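Local coordinates for protein CopN (PDB 4NRH) that probably acts as a type III secretion gatekeeper of the YopN/MxiC family, working with its chaperone Scc3 to direct the secretion of translocators, at residues 150-155 and 224-229; 102-107 and 124-129. One frame throughout, in Å; residues are numbered along the deposited sequence.

Contact 1. Residues 150-155 and 224-229; sequences YTYQDM and LNFVKV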
ATOM      1  N   TYR A 150     -15.230  -3.313  14.147  1.00 45.61           N
ATOM      2  CA  TYR A 150     -15.637  -3.999  12.925  1.00 39.36           C
ATOM      3  C   TYR A 150     -15.132  -5.432  12.820  1.00 40.61           C
ATOM      4  O   TYR A 150     -14.120  -5.798  13.419  1.00 36.72           O
ATOM      5  CB  TYR A 150     -15.154  -3.221  11.699  1.00 39.11           C
ATOM      6  CG  TYR A 150     -15.614  -1.785  11.658  1.00 35.05           C
ATOM      7  CD1 TYR A 150     -16.899  -1.461  11.251  1.00 34.92           C
ATOM      8  CD2 TYR A 150     -14.761  -0.752  12.025  1.00 35.13           C
ATOM      9  CE1 TYR A 150     -17.328  -0.147  11.211  1.00 37.30           C
ATOM     10  CE2 TYR A 150     -15.179   0.566  11.988  1.00 47.57           C
ATOM     11  CZ  TYR A 150     -16.464   0.862  11.581  1.00 41.57           C
ATOM     12  OH  TYR A 150     -16.886   2.170  11.543  1.00 54.04           O
ATOM     13  N   THR A 151     -15.855  -6.237  12.049  1.00 39.28           N
ATOM     14  CA  THR A 151     -15.359  -7.539  11.636  1.00 35.42           C
ATOM     15  C   THR A 151     -14.214  -7.308  10.658  1.00 37.51           C
ATOM     16  O   THR A 151     -14.131  -6.251  10.033  1.00 31.67           O
ATOM     17  CB  THR A 151     -16.450  -8.393  10.971  1.00 36.78           C
ATOM     18  OG1 THR A 151     -16.935  -7.722   9.800  1.00 36.22           O
ATOM     19  CG2 THR A 151     -17.607  -8.634  11.934  1.00 41.55           C
ATOM     20  N   TYR A 152     -13.337  -8.295  10.518  1.00 44.85           N
ATOM     21  CA  TYR A 152     -12.187  -8.164   9.633  1.00 41.22           C
ATOM     22  C   TYR A 152     -12.584  -8.012   8.164  1.00 41.01           C
ATOM     23  O   TYR A 152     -11.944  -7.261   7.428  1.00 46.86           O
ATOM     24  CB  TYR A 152     -11.240  -9.354   9.818  1.00 46.78           C
ATOM     25  CG  TYR A 152     -10.464  -9.273  11.114  1.00 42.25           C
ATOM     26  CD1 TYR A 152      -9.329  -8.479  11.212  1.00 47.17           C
ATOM     27  CD2 TYR A 152     -10.877  -9.969  12.243  1.00 45.33           C
ATOM     28  CE1 TYR A 152      -8.621  -8.388  12.394  1.00 41.58           C
ATOM     29  CE2 TYR A 152     -10.172  -9.885  13.432  1.00 46.62           C
ATOM     30  CZ  TYR A 152      -9.044  -9.092  13.499  1.00 44.73           C
ATOM     31  OH  TYR A 152      -8.336  -9.001  14.674  1.00 50.55           O
ATOM     32  N   GLN A 153     -13.629  -8.714   7.735  1.00 46.79           N
ATOM     33  CA  GLN A 153     -14.074  -8.608   6.347  1.00 50.60           C
ATOM     34  C   GLN A 153     -14.655  -7.226   6.042  1.00 53.03           C
ATOM     35  O   GLN A 153     -14.584  -6.752   4.907  1.00 69.10           O
ATOM     36  CB  GLN A 153     -15.102  -9.691   6.005  1.00 55.26           C
ATOM     37  CG  GLN A 153     -16.372  -9.662   6.834  1.00 71.97           C
ATOM     38  CD  GLN A 153     -17.393 -10.674   6.352  1.00 85.84           C
ATOM     39  OE1 GLN A 153     -17.837 -10.625   5.204  1.00 89.86           O
ATOM     40  NE2 GLN A 153     -17.768 -11.601   7.222  1.00 90.24           N
ATOM     41  N   ASP A 154     -15.229  -6.581   7.053  1.00 43.29           N
ATOM     42  CA  ASP A 154     -15.753  -5.227   6.890  1.00 37.31           C
ATOM     43  C   ASP A 154     -14.640  -4.186   6.852  1.00 37.26           C
ATOM     44  O   ASP A 154     -14.809  -3.116   6.270  1.00 38.73           O
ATOM     45  CB  ASP A 154     -16.738  -4.887   8.012  1.00 36.56           C
ATOM     46  CG  ASP A 154     -18.108  -5.499   7.790  1.00 46.84           C
ATOM     47  OD1 ASP A 154     -18.360  -6.003   6.675  1.00 51.52           O
ATOM     48  OD2 ASP A 154     -18.935  -5.468   8.726  1.00 40.48           O
ATOM     49  N   MET A 155     -13.506  -4.504   7.469  1.00 35.31           N
ATOM     50  CA  MET A 155     -12.400  -3.557   7.591  1.00 31.01           C
ATOM     51  C   MET A 155     -11.849  -3.113   6.238  1.00 37.19           C
ATOM     52  O   MET A 155     -11.398  -1.977   6.090  1.00 38.30           O
ATOM     53  CB  MET A 155     -11.269  -4.162   8.424  1.00 35.75           C
ATOM     54  CG  MET A 155     -11.599  -4.338   9.893  1.00 40.54           C
ATOM     55  SD  MET A 155     -10.182  -4.925  10.841  1.00 45.12           S
ATOM     56  CE  MET A 155     -10.991  -5.507  12.328  1.00 52.93           C
ATOM     57  N   LEU A 224      -5.726 -21.166  20.158  1.00 53.74           N
ATOM     58  CA  LEU A 224      -5.221 -20.919  18.813  1.00 49.29           C
ATOM     59  C   LEU A 224      -6.315 -20.444  17.860  1.00 58.69           C
ATOM     60  O   LEU A 224      -7.341 -21.106  17.701  1.00 63.86           O
ATOM     61  CB  LEU A 224      -4.563 -22.178  18.249  1.00 49.60           C
ATOM     62  CG  LEU A 224      -4.042 -22.035  16.819  1.00 52.47           C
ATOM     63  CD1 LEU A 224      -2.911 -21.022  16.762  1.00 52.94           C
ATOM     64  CD2 LEU A 224      -3.597 -23.376  16.268  1.00 51.29           C
ATOM     65  N   ASN A 225      -6.094 -19.294  17.232  1.00 48.56           N
ATOM     66  CA  ASN A 225      -7.033 -18.767  16.250  1.00 46.76           C
ATOM     67  C   ASN A 225      -6.304 -17.985  15.162  1.00 49.13           C
ATOM     68  O   ASN A 225      -5.100 -17.748  15.266  1.00 53.74           O
ATOM     69  CB  ASN A 225      -8.088 -17.891  16.931  1.00 46.33           C
ATOM     70  CG  ASN A 225      -7.479 -16.838  17.835  1.00 47.67           C
ATOM     71  OD1 ASN A 225      -6.772 -15.941  17.379  1.00 45.72           O
ATOM     72  ND2 ASN A 225      -7.752 -16.944  19.131  1.00 52.40           N
ATOM     73  N   PHE A 226      -7.031 -17.583  14.124  1.00 43.51           N
ATOM     74  CA  PHE A 226      -6.409 -16.931  12.972  1.00 43.98           C
ATOM     75  C   PHE A 226      -5.804 -15.571  13.317  1.00 48.46           C
ATOM     76  O   PHE A 226      -4.880 -15.112  12.647  1.00 47.28           O
ATOM     77  CB  PHE A 226      -7.419 -16.788  11.828  1.00 44.28           C
ATOM     78  CG  PHE A 226      -8.429 -15.692  12.030  1.00 50.66           C
ATOM     79  CD1 PHE A 226      -9.587 -15.924  12.753  1.00 48.50           C
ATOM     80  CD2 PHE A 226      -8.231 -14.438  11.475  1.00 49.61           C
ATOM     81  CE1 PHE A 226     -10.521 -14.920  12.933  1.00 45.13           C
ATOM     82  CE2 PHE A 226      -9.160 -13.432  11.651  1.00 42.32           C
ATOM     83  CZ  PHE A 226     -10.306 -13.674  12.380  1.00 56.66           C
ATOM     84  N   VAL A 227      -6.326 -14.931  14.358  1.00 47.21           N
ATOM     85  CA  VAL A 227      -5.782 -13.658  14.814  1.00 43.19           C
ATOM     86  C   VAL A 227      -4.410 -13.874  15.445  1.00 50.78           C
ATOM     87  O   VAL A 227      -3.468 -13.122  15.184  1.00 45.59           O
ATOM     88  CB  VAL A 227      -6.720 -12.966  15.822  1.00 45.89           C
ATOM     89  CG1 VAL A 227      -6.080 -11.695  16.360  1.00 45.42           C
ATOM     90  CG2 VAL A 227      -8.059 -12.658  15.167  1.00 49.08           C
ATOM     91  N   LYS A 228      -4.305 -14.910  16.273  1.00 52.04           N
ATOM     92  CA  LYS A 228      -3.040 -15.277  16.902  1.00 51.05           C
ATOM     93  C   LYS A 228      -1.992 -15.629  15.852  1.00 42.41           C
ATOM     94  O   LYS A 228      -0.838 -15.214  15.949  1.00 41.29           O
ATOM     95  CB  LYS A 228      -3.239 -16.452  17.861  1.00 54.67           C
ATOM     96  CG  LYS A 228      -3.728 -16.057  19.245  1.00 73.54           C
ATOM     97  CD  LYS A 228      -2.698 -15.207  19.971  1.00 84.26           C
ATOM     98  CE  LYS A 228      -3.089 -14.984  21.423  1.00 86.91           C
ATOM     99  NZ  LYS A 228      -2.068 -14.187  22.157  1.00 83.84           N
ATOM    100  N   VAL A 229      -2.405 -16.404  14.854  1.00 39.22           N
ATOM    101  CA  VAL A 229      -1.515 -16.815  13.774  1.00 43.86           C
ATOM    102  C   VAL A 229      -1.049 -15.611  12.958  1.00 42.89           C
ATOM    103  O   VAL A 229       0.124 -15.513  12.591  1.00 41.26           O
ATOM    104  CB  VAL A 229      -2.200 -17.834  12.838  1.00 44.40           C
ATOM    105  CG1 VAL A 229      -1.276 -18.216  11.695  1.00 42.42           C
ATOM    106  CG2 VAL A 229      -2.626 -19.070  13.618  1.00 42.26           C
TER
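The aromatic ring of Tyr152 meets Phe226 and Val227 where the first turns of two helices, 152-172 and 226-237, face each other in this all-helical gatekeeper fold. Each helix is preceded by an N-cap residue, Thr151 and Asn225, and the contact is made by the first one or two residues after each cap.

The aromatic part is an offset edge-to-face (T-shaped) pair. Phe226 turns its edge to the face of Tyr152, with centroids 5.5 Å apart and planes at 79°. The touching rim is the far end of the phenyl ring: Phe226 CZ lies 3.8 Å from Tyr152 CD2. Phe226 reaches this place with CG held between its backbone N and carbonyl carbon (chi1 76°). Tyr199, from helix 179-215, also meets the Tyr152 ring, nearly parallel to it, and Met155 CE rests over one face toward the rim.

The aliphatic part belongs to Val227, which crosses the tyrosine at about a right angle. Val227 CG2 packs on the phenol end, 3.7 Å from Tyr152 OH and 3.9 Å from Tyr152 CE2. The same methyl lies over one face of its neighbour Phe226, toward the rim, and so touches both rings. The phenol oxygen has a polar partner elsewhere, a weak hydrogen bond with Gln147.

Each helix start carries a side-chain cap, of unequal strength. Thr151 OG1 accepts a weak bond from Asp154 N. The cap on the other side is firmer: Asn225 OD1 accepts from Lys228 N at 2.9 Å, with the donor tilted 26° from the carbonyl plane.

Contact 2. Residues 102-107 and 124-129; sequences IGAKNI and GLRSLY
Ile107 pushes its CD1 methyl into the angle between Tyr129 and the aliphatic stem of Arg126, and here the contact is tight. Ile107 CD1 lies 3.5 Å from Tyr129 CD2 and 3.8 Å from Arg126 CG. It gets there because CG1 is placed between the backbone N and the carbonyl carbon, chi1 61°, while Tyr129 swings its ring out anti to its own backbone N (chi1 180°). Ile107 and the arginine stem slide past each other in opposite directions. Close by, Arg126 CD lies 3.2 Å from Ala104 O, a carbonyl that already accepts from Ile107 N.

The packing joins the last part of helix 99-105 and the turn after it to helix 122-133 within the HrpJ-like domain. Ile107 is the N-cap residue of the next helix, 108-115. Tyr129 also touches Met166 of helix 152-172.

The bend about the CG-CD bond of Arg126 (chi3 -63°) carries the guanidinium to partners outside both segments: NH1 forms a salt bridge with Glu28 and a hydrogen bond with Ser111. On the loose side, exposed Ser127 and partly exposed Lys105 start away from the opposite segment, and Lys105 NZ forms a salt bridge with Asp69.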
ATOM      1  N   ILE A 102     -18.642  20.913   8.749  1.00 35.52           N
ATOM      2  CA  ILE A 102     -18.145  21.092   7.386  1.00 36.79           C
ATOM      3  C   ILE A 102     -17.372  19.878   6.874  1.00 41.30           C
ATOM      4  O   ILE A 102     -17.580  19.432   5.744  1.00 33.81           O
ATOM      5  CB  ILE A 102     -17.242  22.333   7.280  1.00 44.88           C
ATOM      6  CG1 ILE A 102     -17.962  23.562   7.837  1.00 41.44           C
ATOM      7  CG2 ILE A 102     -16.832  22.574   5.837  1.00 44.99           C
ATOM      8  CD1 ILE A 102     -19.244  23.901   7.104  1.00 38.89           C
ATOM      9  N   GLY A 103     -16.485  19.346   7.709  1.00 43.49           N
ATOM     10  CA  GLY A 103     -15.712  18.169   7.354  1.00 46.49           C
ATOM     11  C   GLY A 103     -16.591  16.963   7.085  1.00 43.28           C
ATOM     12  O   GLY A 103     -16.373  16.226   6.124  1.00 50.94           O
ATOM     13  N   ALA A 104     -17.587  16.764   7.942  1.00 41.20           N
ATOM     14  CA  ALA A 104     -18.533  15.666   7.783  1.00 40.65           C
ATOM     15  C   ALA A 104     -19.384  15.845   6.527  1.00 36.57           C
ATOM     16  O   ALA A 104     -19.647  14.886   5.803  1.00 36.32           O
ATOM     17  CB  ALA A 104     -19.420  15.550   9.014  1.00 37.67           C
ATOM     18  N   LYS A 105     -19.817  17.077   6.281  1.00 33.18           N
ATOM     19  CA  LYS A 105     -20.644  17.384   5.119  1.00 34.95           C
ATOM     20  C   LYS A 105     -19.904  17.123   3.805  1.00 32.15           C
ATOM     21  O   LYS A 105     -20.510  16.724   2.812  1.00 37.57           O
ATOM     22  CB  LYS A 105     -21.123  18.840   5.178  1.00 29.56           C
ATOM     23  CG  LYS A 105     -21.975  19.275   3.997  1.00 39.35           C
ATOM     24  CD  LYS A 105     -22.584  20.651   4.230  1.00 37.02           C
ATOM     25  CE  LYS A 105     -21.518  21.735   4.268  1.00 32.53           C
ATOM     26  NZ  LYS A 105     -22.111  23.088   4.465  1.00 30.15           N
ATOM     27  N   ASN A 106     -18.593  17.341   3.807  1.00 34.29           N
ATOM     28  CA  ASN A 106     -17.788  17.147   2.603  1.00 41.55           C
ATOM     29  C   ASN A 106     -17.549  15.680   2.248  1.00 43.25           C
ATOM     30  O   ASN A 106     -17.052  15.375   1.164  1.00 48.73           O
ATOM     31  CB  ASN A 106     -16.445  17.863   2.751  1.00 46.03           C
ATOM     32  CG  ASN A 106     -16.588  19.371   2.754  1.00 49.50           C
ATOM     33  OD1 ASN A 106     -17.634  19.908   2.384  1.00 43.18           O
ATOM     34  ND2 ASN A 106     -15.536  20.065   3.173  1.00 45.02           N
ATOM     35  N   ILE A 107     -17.899  14.776   3.158  1.00 38.17           N
ATOM     36  CA  ILE A 107     -17.788  13.344   2.894  1.00 40.01           C
ATOM     37  C   ILE A 107     -19.146  12.671   3.049  1.00 36.80           C
ATOM     38  O   ILE A 107     -19.237  11.454   3.213  1.00 38.40           O
ATOM     39  CB  ILE A 107     -16.771  12.662   3.831  1.00 34.34           C
ATOM     40  CG1 ILE A 107     -17.198  12.817   5.292  1.00 36.13           C
ATOM     41  CG2 ILE A 107     -15.378  13.233   3.610  1.00 36.37           C
ATOM     42  CD1 ILE A 107     -16.460  11.904   6.242  1.00 42.08           C
ATOM     43  N   GLY A 124     -21.955   7.078  11.290  1.00 34.95           N
ATOM     44  CA  GLY A 124     -20.963   6.285  11.992  1.00 34.53           C
ATOM     45  C   GLY A 124     -19.632   6.312  11.269  1.00 29.86           C
ATOM     46  O   GLY A 124     -18.575   6.392  11.895  1.00 38.42           O
ATOM     47  N   LEU A 125     -19.687   6.243   9.944  1.00 35.57           N
ATOM     48  CA  LEU A 125     -18.484   6.306   9.123  1.00 36.12           C
ATOM     49  C   LEU A 125     -17.857   7.699   9.164  1.00 34.75           C
ATOM     50  O   LEU A 125     -16.634   7.833   9.206  1.00 30.01           O
ATOM     51  CB  LEU A 125     -18.794   5.907   7.678  1.00 37.57           C
ATOM     52  CG  LEU A 125     -19.103   4.428   7.432  1.00 38.80           C
ATOM     53  CD1 LEU A 125     -19.273   4.151   5.945  1.00 30.24           C
ATOM     54  CD2 LEU A 125     -18.012   3.548   8.017  1.00 36.24           C
ATOM     55  N   ARG A 126     -18.697   8.732   9.154  1.00 36.19           N
ATOM     56  CA  ARG A 126     -18.205  10.107   9.200  1.00 32.33           C
ATOM     57  C   ARG A 126     -17.544  10.404  10.540  1.00 36.60           C
ATOM     58  O   ARG A 126     -16.541  11.115  10.605  1.00 37.88           O
ATOM     59  CB  ARG A 126     -19.336  11.104   8.943  1.00 28.27           C
ATOM     60  CG  ARG A 126     -19.899  11.051   7.538  1.00 37.05           C
ATOM     61  CD  ARG A 126     -20.804  12.236   7.245  1.00 35.48           C
ATOM     62  NE  ARG A 126     -21.984  12.284   8.104  1.00 37.46           N
ATOM     63  CZ  ARG A 126     -23.131  11.669   7.832  1.00 43.59           C
ATOM     64  NH1 ARG A 126     -23.251  10.949   6.725  1.00 40.50           N
ATOM     65  NH2 ARG A 126     -24.156  11.770   8.668  1.00 41.63           N
ATOM     66  N   SER A 127     -18.116   9.860  11.608  1.00 35.29           N
ATOM     67  CA  SER A 127     -17.531   9.992  12.936  1.00 38.79           C
ATOM     68  C   SER A 127     -16.155   9.330  12.986  1.00 39.34           C
ATOM     69  O   SER A 127     -15.207   9.890  13.538  1.00 38.88           O
ATOM     70  CB  SER A 127     -18.455   9.383  13.992  1.00 38.01           C
ATOM     71  OG  SER A 127     -17.880   9.475  15.284  1.00 54.61           O
ATOM     72  N   LEU A 128     -16.058   8.135  12.411  1.00 34.01           N
ATOM     73  CA  LEU A 128     -14.784   7.427  12.325  1.00 34.55           C
ATOM     74  C   LEU A 128     -13.746   8.203  11.520  1.00 30.09           C
ATOM     75  O   LEU A 128     -12.604   8.354  11.954  1.00 25.18           O
ATOM     76  CB  LEU A 128     -14.978   6.041  11.709  1.00 28.44           C
ATOM     77  CG  LEU A 128     -13.673   5.280  11.470  1.00 39.35           C
ATOM     78  CD1 LEU A 128     -13.078   4.804  12.788  1.00 38.79           C
ATOM     79  CD2 LEU A 128     -13.888   4.118  10.521  1.00 33.75           C
ATOM     80  N   TYR A 129     -14.144   8.684  10.344  1.00 28.67           N
ATOM     81  CA  TYR A 129     -13.248   9.463   9.493  1.00 26.98           C
ATOM     82  C   TYR A 129     -12.701  10.679  10.233  1.00 33.08           C
ATOM     83  O   TYR A 129     -11.505  10.968  10.174  1.00 38.29           O
ATOM     84  CB  TYR A 129     -13.957   9.912   8.213  1.00 27.58           C
ATOM     85  CG  TYR A 129     -13.062  10.719   7.297  1.00 31.30           C
ATOM     86  CD1 TYR A 129     -12.174  10.092   6.435  1.00 34.13           C
ATOM     87  CD2 TYR A 129     -13.097  12.108   7.305  1.00 31.26           C
ATOM     88  CE1 TYR A 129     -11.349  10.823   5.603  1.00 38.89           C
ATOM     89  CE2 TYR A 129     -12.277  12.849   6.477  1.00 39.31           C
ATOM     90  CZ  TYR A 129     -11.405  12.201   5.628  1.00 41.31           C
ATOM     91  OH  TYR A 129     -10.586  12.933   4.800  1.00 46.59           O
TER

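Overall arrangement
Contact 2 closes before contact 1 opens along the chain, and their centres lie about 26 Å apart. Contact 2 is buried in the HrpJ-like part, whereas contact 1 is a surface contact with one side in the third helical domain. Tyr150 brings them together: Tyr150 OH packs 3.7 Å from Leu128 CD2 and 3.9 Å from Leu125 CD2, so Tyr150, two residues before helix 152-172, rests on helix 122-133. That long helix extends the link, since Leu125 touches Phe161 and Leu128 touches Val158. The bound sodium ion, at Ala23, Asn26 and Ile29, is about 12 Å from the Arg126 side chain.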